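Local coordinates for protein alkane monooxygenase (Geobacillus thermodenitrificans, PDB 3B9O) that is a flavoprotein of the luciferase-like monooxygenase family, built on a TIM barrel that holds flavin mononucleotide, at residues Arg129-Val134 with Gly410-Lys415; Ala241-Leu246 with Glu414-Lys419. All coordinates share one frame; numbering follows the deposited sequence.

Contact 1. Residues Arg129-Val134 with Gly410-Lys415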
loop_
_atom_site.group_PDB
_atom_site.type_symbol
_atom_site.label_atom_id
_atom_site.label_comp_id
_atom_site.label_asym_id
_atom_site.label_seq_id
_atom_site.Cartn_x
_atom_site.Cartn_y
_atom_site.Cartn_z
ATOM N N ARG A 129 11.793 2.908 8.872
ATOM C CA ARG A 129 11.473 1.922 7.825
ATOM C C ARG A 129 9.952 1.781 7.734
ATOM O O ARG A 129 9.447 0.755 7.332
ATOM C CB ARG A 129 12.128 0.567 8.112
ATOM C CG ARG A 129 13.687 0.543 7.927
ATOM C CD ARG A 129 14.182 -0.839 8.136
ATOM N NE ARG A 129 14.033 -1.311 9.512
ATOM C CZ ARG A 129 13.905 -2.598 9.858
ATOM N NH1 ARG A 129 13.816 -3.567 8.933
ATOM N NH2 ARG A 129 13.864 -2.925 11.134
ATOM N N ILE A 130 9.239 2.842 8.094
ATOM C CA ILE A 130 7.779 2.852 8.055
ATOM C C ILE A 130 7.214 3.776 6.926
ATOM O O ILE A 130 7.774 4.852 6.618
ATOM C CB ILE A 130 7.154 3.207 9.465
ATOM C CG1 ILE A 130 5.687 2.773 9.568
ATOM C CG2 ILE A 130 7.265 4.723 9.800
ATOM C CD1 ILE A 130 5.459 1.239 9.558
ATOM N N ALA A 131 6.096 3.334 6.342
ATOM C CA ALA A 131 5.400 4.081 5.318
ATOM C C ALA A 131 3.917 3.948 5.604
ATOM O O ALA A 131 3.482 2.977 6.239
ATOM C CB ALA A 131 5.736 3.527 3.940
ATOM N N TRP A 132 3.168 4.959 5.180
ATOM C CA TRP A 132 1.737 4.981 5.362
ATOM C C TRP A 132 1.028 5.126 4.029
ATOM O O TRP A 132 1.197 6.126 3.312
ATOM C CB TRP A 132 1.356 6.100 6.364
ATOM C CG TRP A 132 -0.118 6.369 6.515
ATOM C CD1 TRP A 132 -1.168 5.489 6.295
ATOM C CD2 TRP A 132 -0.714 7.613 6.941
ATOM N NE1 TRP A 132 -2.381 6.141 6.539
ATOM C CE2 TRP A 132 -2.136 7.432 6.933
ATOM C CE3 TRP A 132 -0.185 8.871 7.296
ATOM C CZ2 TRP A 132 -3.041 8.471 7.288
ATOM C CZ3 TRP A 132 -1.076 9.895 7.662
ATOM C CH2 TRP A 132 -2.486 9.673 7.681
ATOM N N ASN A 133 0.228 4.113 3.715
ATOM C CA ASN A 133 -0.699 4.183 2.582
ATOM C C ASN A 133 -2.006 4.856 2.997
ATOM O O ASN A 133 -2.851 4.272 3.679
ATOM C CB ASN A 133 -0.921 2.821 1.927
ATOM C CG ASN A 133 -1.883 2.895 0.715
ATOM O OD1 ASN A 133 -1.797 3.811 -0.108
ATOM N ND2 ASN A 133 -2.793 1.940 0.613
ATOM N N VAL A 134 -2.123 6.119 2.597
ATOM C CA VAL A 134 -3.243 6.992 2.944
ATOM C C VAL A 134 -4.421 6.644 2.065
ATOM O O VAL A 134 -4.341 6.694 0.849
ATOM C CB VAL A 134 -2.903 8.475 2.753
ATOM C CG1 VAL A 134 -4.116 9.353 3.179
ATOM C CG2 VAL A 134 -1.703 8.824 3.568
ATOM N N GLY A 410 20.305 3.315 5.168
ATOM C CA GLY A 410 19.526 4.457 5.556
ATOM C C GLY A 410 18.063 4.120 5.793
ATOM O O GLY A 410 17.632 2.959 5.785
ATOM N N THR A 411 17.311 5.176 6.017
ATOM C CA THR A 411 15.860 5.080 6.140
ATOM C C THR A 411 15.204 4.601 4.822
ATOM O O THR A 411 15.830 4.578 3.737
ATOM C CB THR A 411 15.288 6.474 6.499
ATOM O OG1 THR A 411 15.645 7.383 5.462
ATOM C CG2 THR A 411 15.845 6.994 7.819
ATOM N N TYR A 412 13.938 4.217 4.906
ATOM C CA TYR A 412 13.198 3.856 3.691
ATOM C C TYR A 412 13.140 5.051 2.716
ATOM O O TYR A 412 13.309 4.873 1.493
ATOM C CB TYR A 412 11.786 3.358 4.077
ATOM C CG TYR A 412 10.933 2.889 2.916
ATOM C CD1 TYR A 412 11.496 2.206 1.822
ATOM C CD2 TYR A 412 9.547 3.087 2.928
ATOM C CE1 TYR A 412 10.696 1.789 0.730
ATOM C CE2 TYR A 412 8.723 2.627 1.852
ATOM C CZ TYR A 412 9.311 1.979 0.776
ATOM O OH TYR A 412 8.529 1.551 -0.277
ATOM N N ARG A 413 12.919 6.264 3.216
ATOM C CA ARG A 413 12.897 7.410 2.283
ATOM C C ARG A 413 14.228 7.535 1.506
ATOM O O ARG A 413 14.249 7.866 0.305
ATOM C CB ARG A 413 12.504 8.736 2.966
ATOM C CG ARG A 413 12.466 9.957 1.975
ATOM C CD ARG A 413 11.238 10.851 2.138
ATOM N NE ARG A 413 11.135 11.111 3.506
ATOM C CZ ARG A 413 10.126 11.012 4.379
ATOM N NH1 ARG A 413 8.820 10.823 4.162
ATOM N NH2 ARG A 413 10.535 11.229 5.592
ATOM N N GLU A 414 15.328 7.245 2.181
ATOM C CA GLU A 414 16.647 7.267 1.507
ATOM C C GLU A 414 16.824 6.139 0.478
ATOM O O GLU A 414 17.413 6.364 -0.588
ATOM C CB GLU A 414 17.750 7.250 2.541
ATOM C CG GLU A 414 17.880 8.565 3.301
ATOM C CD GLU A 414 18.786 8.416 4.503
ATOM O OE1 GLU A 414 18.385 7.779 5.493
ATOM O OE2 GLU A 414 19.919 8.931 4.435
ATOM N N LYS A 415 16.277 4.956 0.771
ATOM C CA LYS A 415 16.256 3.830 -0.173
ATOM C C LYS A 415 15.475 4.199 -1.435
ATOM O O LYS A 415 15.783 3.713 -2.548
ATOM C CB LYS A 415 15.700 2.556 0.491
ATOM C CG LYS A 415 16.690 1.999 1.504
ATOM C CD LYS A 415 15.997 1.250 2.651
ATOM C CE LYS A 415 16.955 0.177 3.278
ATOM N NZ LYS A 415 18.005 0.817 4.062
#
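Y412 meets R129 and A131 where the segment G410-K415 turns into a short helix beside the start of strand 130-135. G410 offers its carbonyl oxygen to the last side chain of the segment: K415 NZ lies 2.8 Å from G410 O, at a bent C=O...N angle of 133°, and also reaches E408 O. T411 is the N-cap, and it is tied to E414 in both directions as a capping box. T411 OG1 accepts from E414 N over 3.3 Å, while E414 OE1 takes the main-chain T411 N at 2.9 Å and the hydroxyl T411 OG1 at 2.8 Å. The hydroxyl uses the anti lone pair of OE1; the amide also comes from the anti side, but 34° out of the carboxylate plane.

Y412, the first helical residue, carries the contact. Its CG is anti to the backbone N (chi1 -177°), which carries the ring obliquely over the first residues of the strand, toward A131. Y412 CB sits 4.0 Å from R129 CA; the CD2-CE2 edge of the ring is turned to the strand, and A131 CB lies against it in the ring plane, 3.8 Å from Y412 CE2. The phenol ends at Y225 OH, with which Y412 OH is hydrogen-bonded. In the TIM barrel of this family, strand 130-135 is one of the parallel staves, and helix 412-417 sits across the N-terminal end of the barrel and sends Y412 inward between the strands. V223 and A100, on the two neighbouring strands, also touch the Y412 ring. R413 takes no part in the strand contact; its NH1 salt-bridges E242 OE2, and its NH2 goes to Y422 O and T221 O. E414, besides its box, accepts G420 N at OE2, and K415 N closes the first helical turn on T411 O.

Contact 2. Residues Ala241-Leu246 with Glu414-Lys419. With FMN (flavin mononucleotide), chain C.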
loop_
_atom_site.group_PDB
_atom_site.type_symbol
_atom_site.label_atom_id
_atom_site.label_comp_id
_atom_site.label_asym_id
_atom_site.label_seq_id
_atom_site.Cartn_x
_atom_site.Cartn_y
_atom_site.Cartn_z
ATOM N N ALA A 241 1.397 12.519 -2.062
ATOM C CA ALA A 241 2.065 11.213 -2.117
ATOM C C ALA A 241 3.527 11.254 -2.600
ATOM O O ALA A 241 3.869 11.928 -3.598
ATOM C CB ALA A 241 1.255 10.234 -2.964
ATOM N N GLU A 242 4.379 10.536 -1.883
ATOM C CA GLU A 242 5.727 10.260 -2.369
ATOM C C GLU A 242 5.757 9.002 -3.261
ATOM O O GLU A 242 6.635 8.875 -4.154
ATOM C CB GLU A 242 6.688 10.063 -1.197
ATOM C CG GLU A 242 6.716 11.180 -0.197
ATOM C CD GLU A 242 7.651 10.839 0.937
ATOM O OE1 GLU A 242 8.883 11.017 0.762
ATOM O OE2 GLU A 242 7.139 10.407 1.997
ATOM N N CYS A 243 4.840 8.068 -3.010
ATOM C CA CYS A 243 4.691 6.901 -3.862
ATOM C C CYS A 243 3.223 6.642 -4.154
ATOM O O CYS A 243 2.387 6.699 -3.242
ATOM C CB CYS A 243 5.287 5.649 -3.182
ATOM S SG CYS A 243 7.025 5.839 -2.713
ATOM N N VAL A 244 2.909 6.328 -5.418
ATOM C CA VAL A 244 1.523 6.124 -5.828
ATOM C C VAL A 244 1.353 4.702 -6.319
ATOM O O VAL A 244 2.142 4.236 -7.120
ATOM C CB VAL A 244 1.080 7.162 -6.915
ATOM C CG1 VAL A 244 -0.401 7.044 -7.208
ATOM C CG2 VAL A 244 1.435 8.580 -6.482
ATOM N N PHE A 245 0.349 4.000 -5.784
ATOM C CA PHE A 245 0.005 2.642 -6.223
ATOM C C PHE A 245 -1.161 2.804 -7.235
ATOM O O PHE A 245 -2.301 3.057 -6.860
ATOM C CB PHE A 245 -0.374 1.812 -4.969
ATOM C CG PHE A 245 -0.718 0.335 -5.222
ATOM C CD1 PHE A 245 -1.373 -0.395 -4.204
ATOM C CD2 PHE A 245 -0.434 -0.322 -6.440
ATOM C CE1 PHE A 245 -1.718 -1.764 -4.407
ATOM C CE2 PHE A 245 -0.768 -1.709 -6.644
ATOM C CZ PHE A 245 -1.420 -2.410 -5.624
ATOM N N LEU A 246 -0.839 2.658 -8.508
ATOM C CA LEU A 246 -1.760 2.837 -9.629
ATOM C C LEU A 246 -2.446 1.546 -10.031
ATOM O O LEU A 246 -1.873 0.443 -9.932
ATOM C CB LEU A 246 -0.962 3.281 -10.825
ATOM C CG LEU A 246 -0.688 4.707 -11.294
ATOM C CD1 LEU A 246 -1.150 5.759 -10.371
ATOM C CD2 LEU A 246 0.772 4.831 -11.713
ATOM N N GLU A 414 15.328 7.245 2.181
ATOM C CA GLU A 414 16.647 7.267 1.507
ATOM C C GLU A 414 16.824 6.139 0.478
ATOM O O GLU A 414 17.413 6.364 -0.588
ATOM C CB GLU A 414 17.750 7.250 2.541
ATOM C CG GLU A 414 17.880 8.565 3.301
ATOM C CD GLU A 414 18.786 8.416 4.503
ATOM O OE1 GLU A 414 18.385 7.779 5.493
ATOM O OE2 GLU A 414 19.919 8.931 4.435
ATOM N N LYS A 415 16.277 4.956 0.771
ATOM C CA LYS A 415 16.256 3.830 -0.173
ATOM C C LYS A 415 15.475 4.199 -1.435
ATOM O O LYS A 415 15.783 3.713 -2.548
ATOM C CB LYS A 415 15.700 2.556 0.491
ATOM C CG LYS A 415 16.690 1.999 1.504
ATOM C CD LYS A 415 15.997 1.250 2.651
ATOM C CE LYS A 415 16.955 0.177 3.278
ATOM N NZ LYS A 415 18.005 0.817 4.062
ATOM N N LEU A 416 14.511 5.101 -1.274
ATOM C CA LEU A 416 13.670 5.530 -2.395
ATOM C C LEU A 416 14.258 6.749 -3.144
ATOM O O LEU A 416 14.246 6.777 -4.366
ATOM C CB LEU A 416 12.235 5.869 -1.928
ATOM C CG LEU A 416 11.269 4.739 -1.535
ATOM C CD1 LEU A 416 10.058 5.293 -0.787
ATOM C CD2 LEU A 416 10.832 3.990 -2.812
ATOM N N PHE A 417 14.743 7.749 -2.402
ATOM C CA PHE A 417 15.051 9.078 -2.968
ATOM C C PHE A 417 16.534 9.467 -2.834
ATOM O O PHE A 417 16.935 10.536 -3.283
ATOM C CB PHE A 417 14.154 10.154 -2.350
ATOM C CG PHE A 417 12.675 9.993 -2.694
ATOM C CD1 PHE A 417 11.810 9.376 -1.800
ATOM C CD2 PHE A 417 12.186 10.407 -3.919
ATOM C CE1 PHE A 417 10.447 9.198 -2.104
ATOM C CE2 PHE A 417 10.802 10.254 -4.252
ATOM C CZ PHE A 417 9.939 9.675 -3.338
ATOM N N GLY A 418 17.342 8.607 -2.212
ATOM C CA GLY A 418 18.780 8.843 -2.112
ATOM C C GLY A 418 19.308 9.137 -0.723
ATOM O O GLY A 418 18.633 9.754 0.101
ATOM N N LYS A 419 20.543 8.704 -0.480
ATOM C CA LYS A 419 21.241 8.915 0.796
ATOM C C LYS A 419 21.171 10.397 1.162
ATOM O O LYS A 419 21.367 11.236 0.285
ATOM C CB LYS A 419 22.710 8.463 0.672
ATOM C CG LYS A 419 23.428 8.236 1.999
ATOM C CD LYS A 419 24.233 6.905 1.967
ATOM C CE LYS A 419 24.926 6.607 3.312
ATOM N NZ LYS A 419 24.197 7.233 4.500
HETATM N N1 FMN C . -8.817 0.798 -0.264
HETATM C C2 FMN C . -8.758 0.304 0.994
HETATM O O2 FMN C . -9.671 0.632 1.807
HETATM N N3 FMN C . -7.713 -0.524 1.325
HETATM C C4 FMN C . -6.737 -0.848 0.418
HETATM O O4 FMN C . -5.791 -1.595 0.745
HETATM C C4A FMN C . -6.791 -0.330 -0.885
HETATM N N5 FMN C . -5.849 -0.606 -1.837
HETATM C C5A FMN C . -5.970 -0.080 -3.098
HETATM C C6 FMN C . -5.026 -0.350 -4.108
HETATM C C7 FMN C . -5.162 0.210 -5.393
HETATM C C7M FMN C . -4.158 -0.074 -6.490
HETATM C C8 FMN C . -6.232 1.047 -5.672
HETATM C C8M FMN C . -6.392 1.651 -7.048
HETATM C C9 FMN C . -7.181 1.322 -4.680
HETATM C C9A FMN C . -7.062 0.764 -3.395
HETATM N N10 FMN C . -7.986 1.034 -2.436
HETATM C C10 FMN C . -7.872 0.501 -1.202
HETATM C "C1'" FMN C . -9.143 1.916 -2.701
HETATM C "C2'" FMN C . -8.837 3.337 -2.197
HETATM O "O2'" FMN C . -7.556 3.392 -1.567
HETATM C "C3'" FMN C . -9.866 3.931 -1.221
HETATM O "O3'" FMN C . -10.236 3.022 -0.162
HETATM C "C4'" FMN C . -11.070 4.586 -1.934
HETATM O "O4'" FMN C . -12.319 4.102 -1.430
HETATM C "C5'" FMN C . -11.079 4.428 -3.458
HETATM O "O5'" FMN C . -10.392 5.573 -3.946
HETATM P P FMN C . -10.718 6.262 -5.360
HETATM O O1P FMN C . -12.234 6.223 -5.466
HETATM O O2P FMN C . -10.110 7.624 -5.204
HETATM O O3P FMN C . -10.093 5.373 -6.419
#
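E242, whose side chain packs against the ring of F417, has its OE2 gripped by two donors from elsewhere in the chain, the main-chain I224 N and the guanidinium R413 NH1, the latter a salt bridge. In this TIM barrel E242 stands just before the parallel strand 243-246, at the N-terminal mouth that helix 412-417 covers. Its chain runs extended beyond CG, and carboxylate and F417 ring lie nearly parallel, 8° apart, in layers offset from each other: E242 OE1 comes 3.7 Å from F417 CE1, above the ring plane and off the CE1 edge. The E242 carbonyl meets the same ring differently, in plane at the edge, with O 3.5 Å from F417 CZ. This placement of the carbonyl oxygen is consistent with weak attraction to the positively polarised hydrogens of the ring.

L416 points toward the strand and sets CD1 against C243 SG at 3.6 Å. The sulfur leads to the helix because it is anti to the carbonyl carbon (chi1 -56°). At the helix end L416 O accepts K276 NZ from the adjoining strand, and G418 N bonds back to E414 O. Two residues along the strand from C243, F245 belongs to the flavin pocket, where F10 and F55 pack edge-to-face with it. The flavin methyl C7M stands 3.4 Å above the F245 ring plane, over its centre.

Overall arrangement
Contacts 1 and 2 are neighbouring faces of one plug: helix 412-417 lends Y412 to strand 130-135 and, about a turn later, L416 and F417 to strand 243-246. Their centres lie 8 Å apart, and E414 and K415 belong to both segments. Strand 223-227 runs between the two strands, and its V223 is touched by both Y412 and L416. A direct tie across the pair is the salt bridge from R413 NH1 to E242 OE2, 2.8 Å long. Flavin mononucleotide lies farther along the barrel: the side chain of A131 in contact 1 is about 13 Å from it, whereas segment 241-246 reaches it directly, F245 CE1 being 3.6 Å from flavin C6.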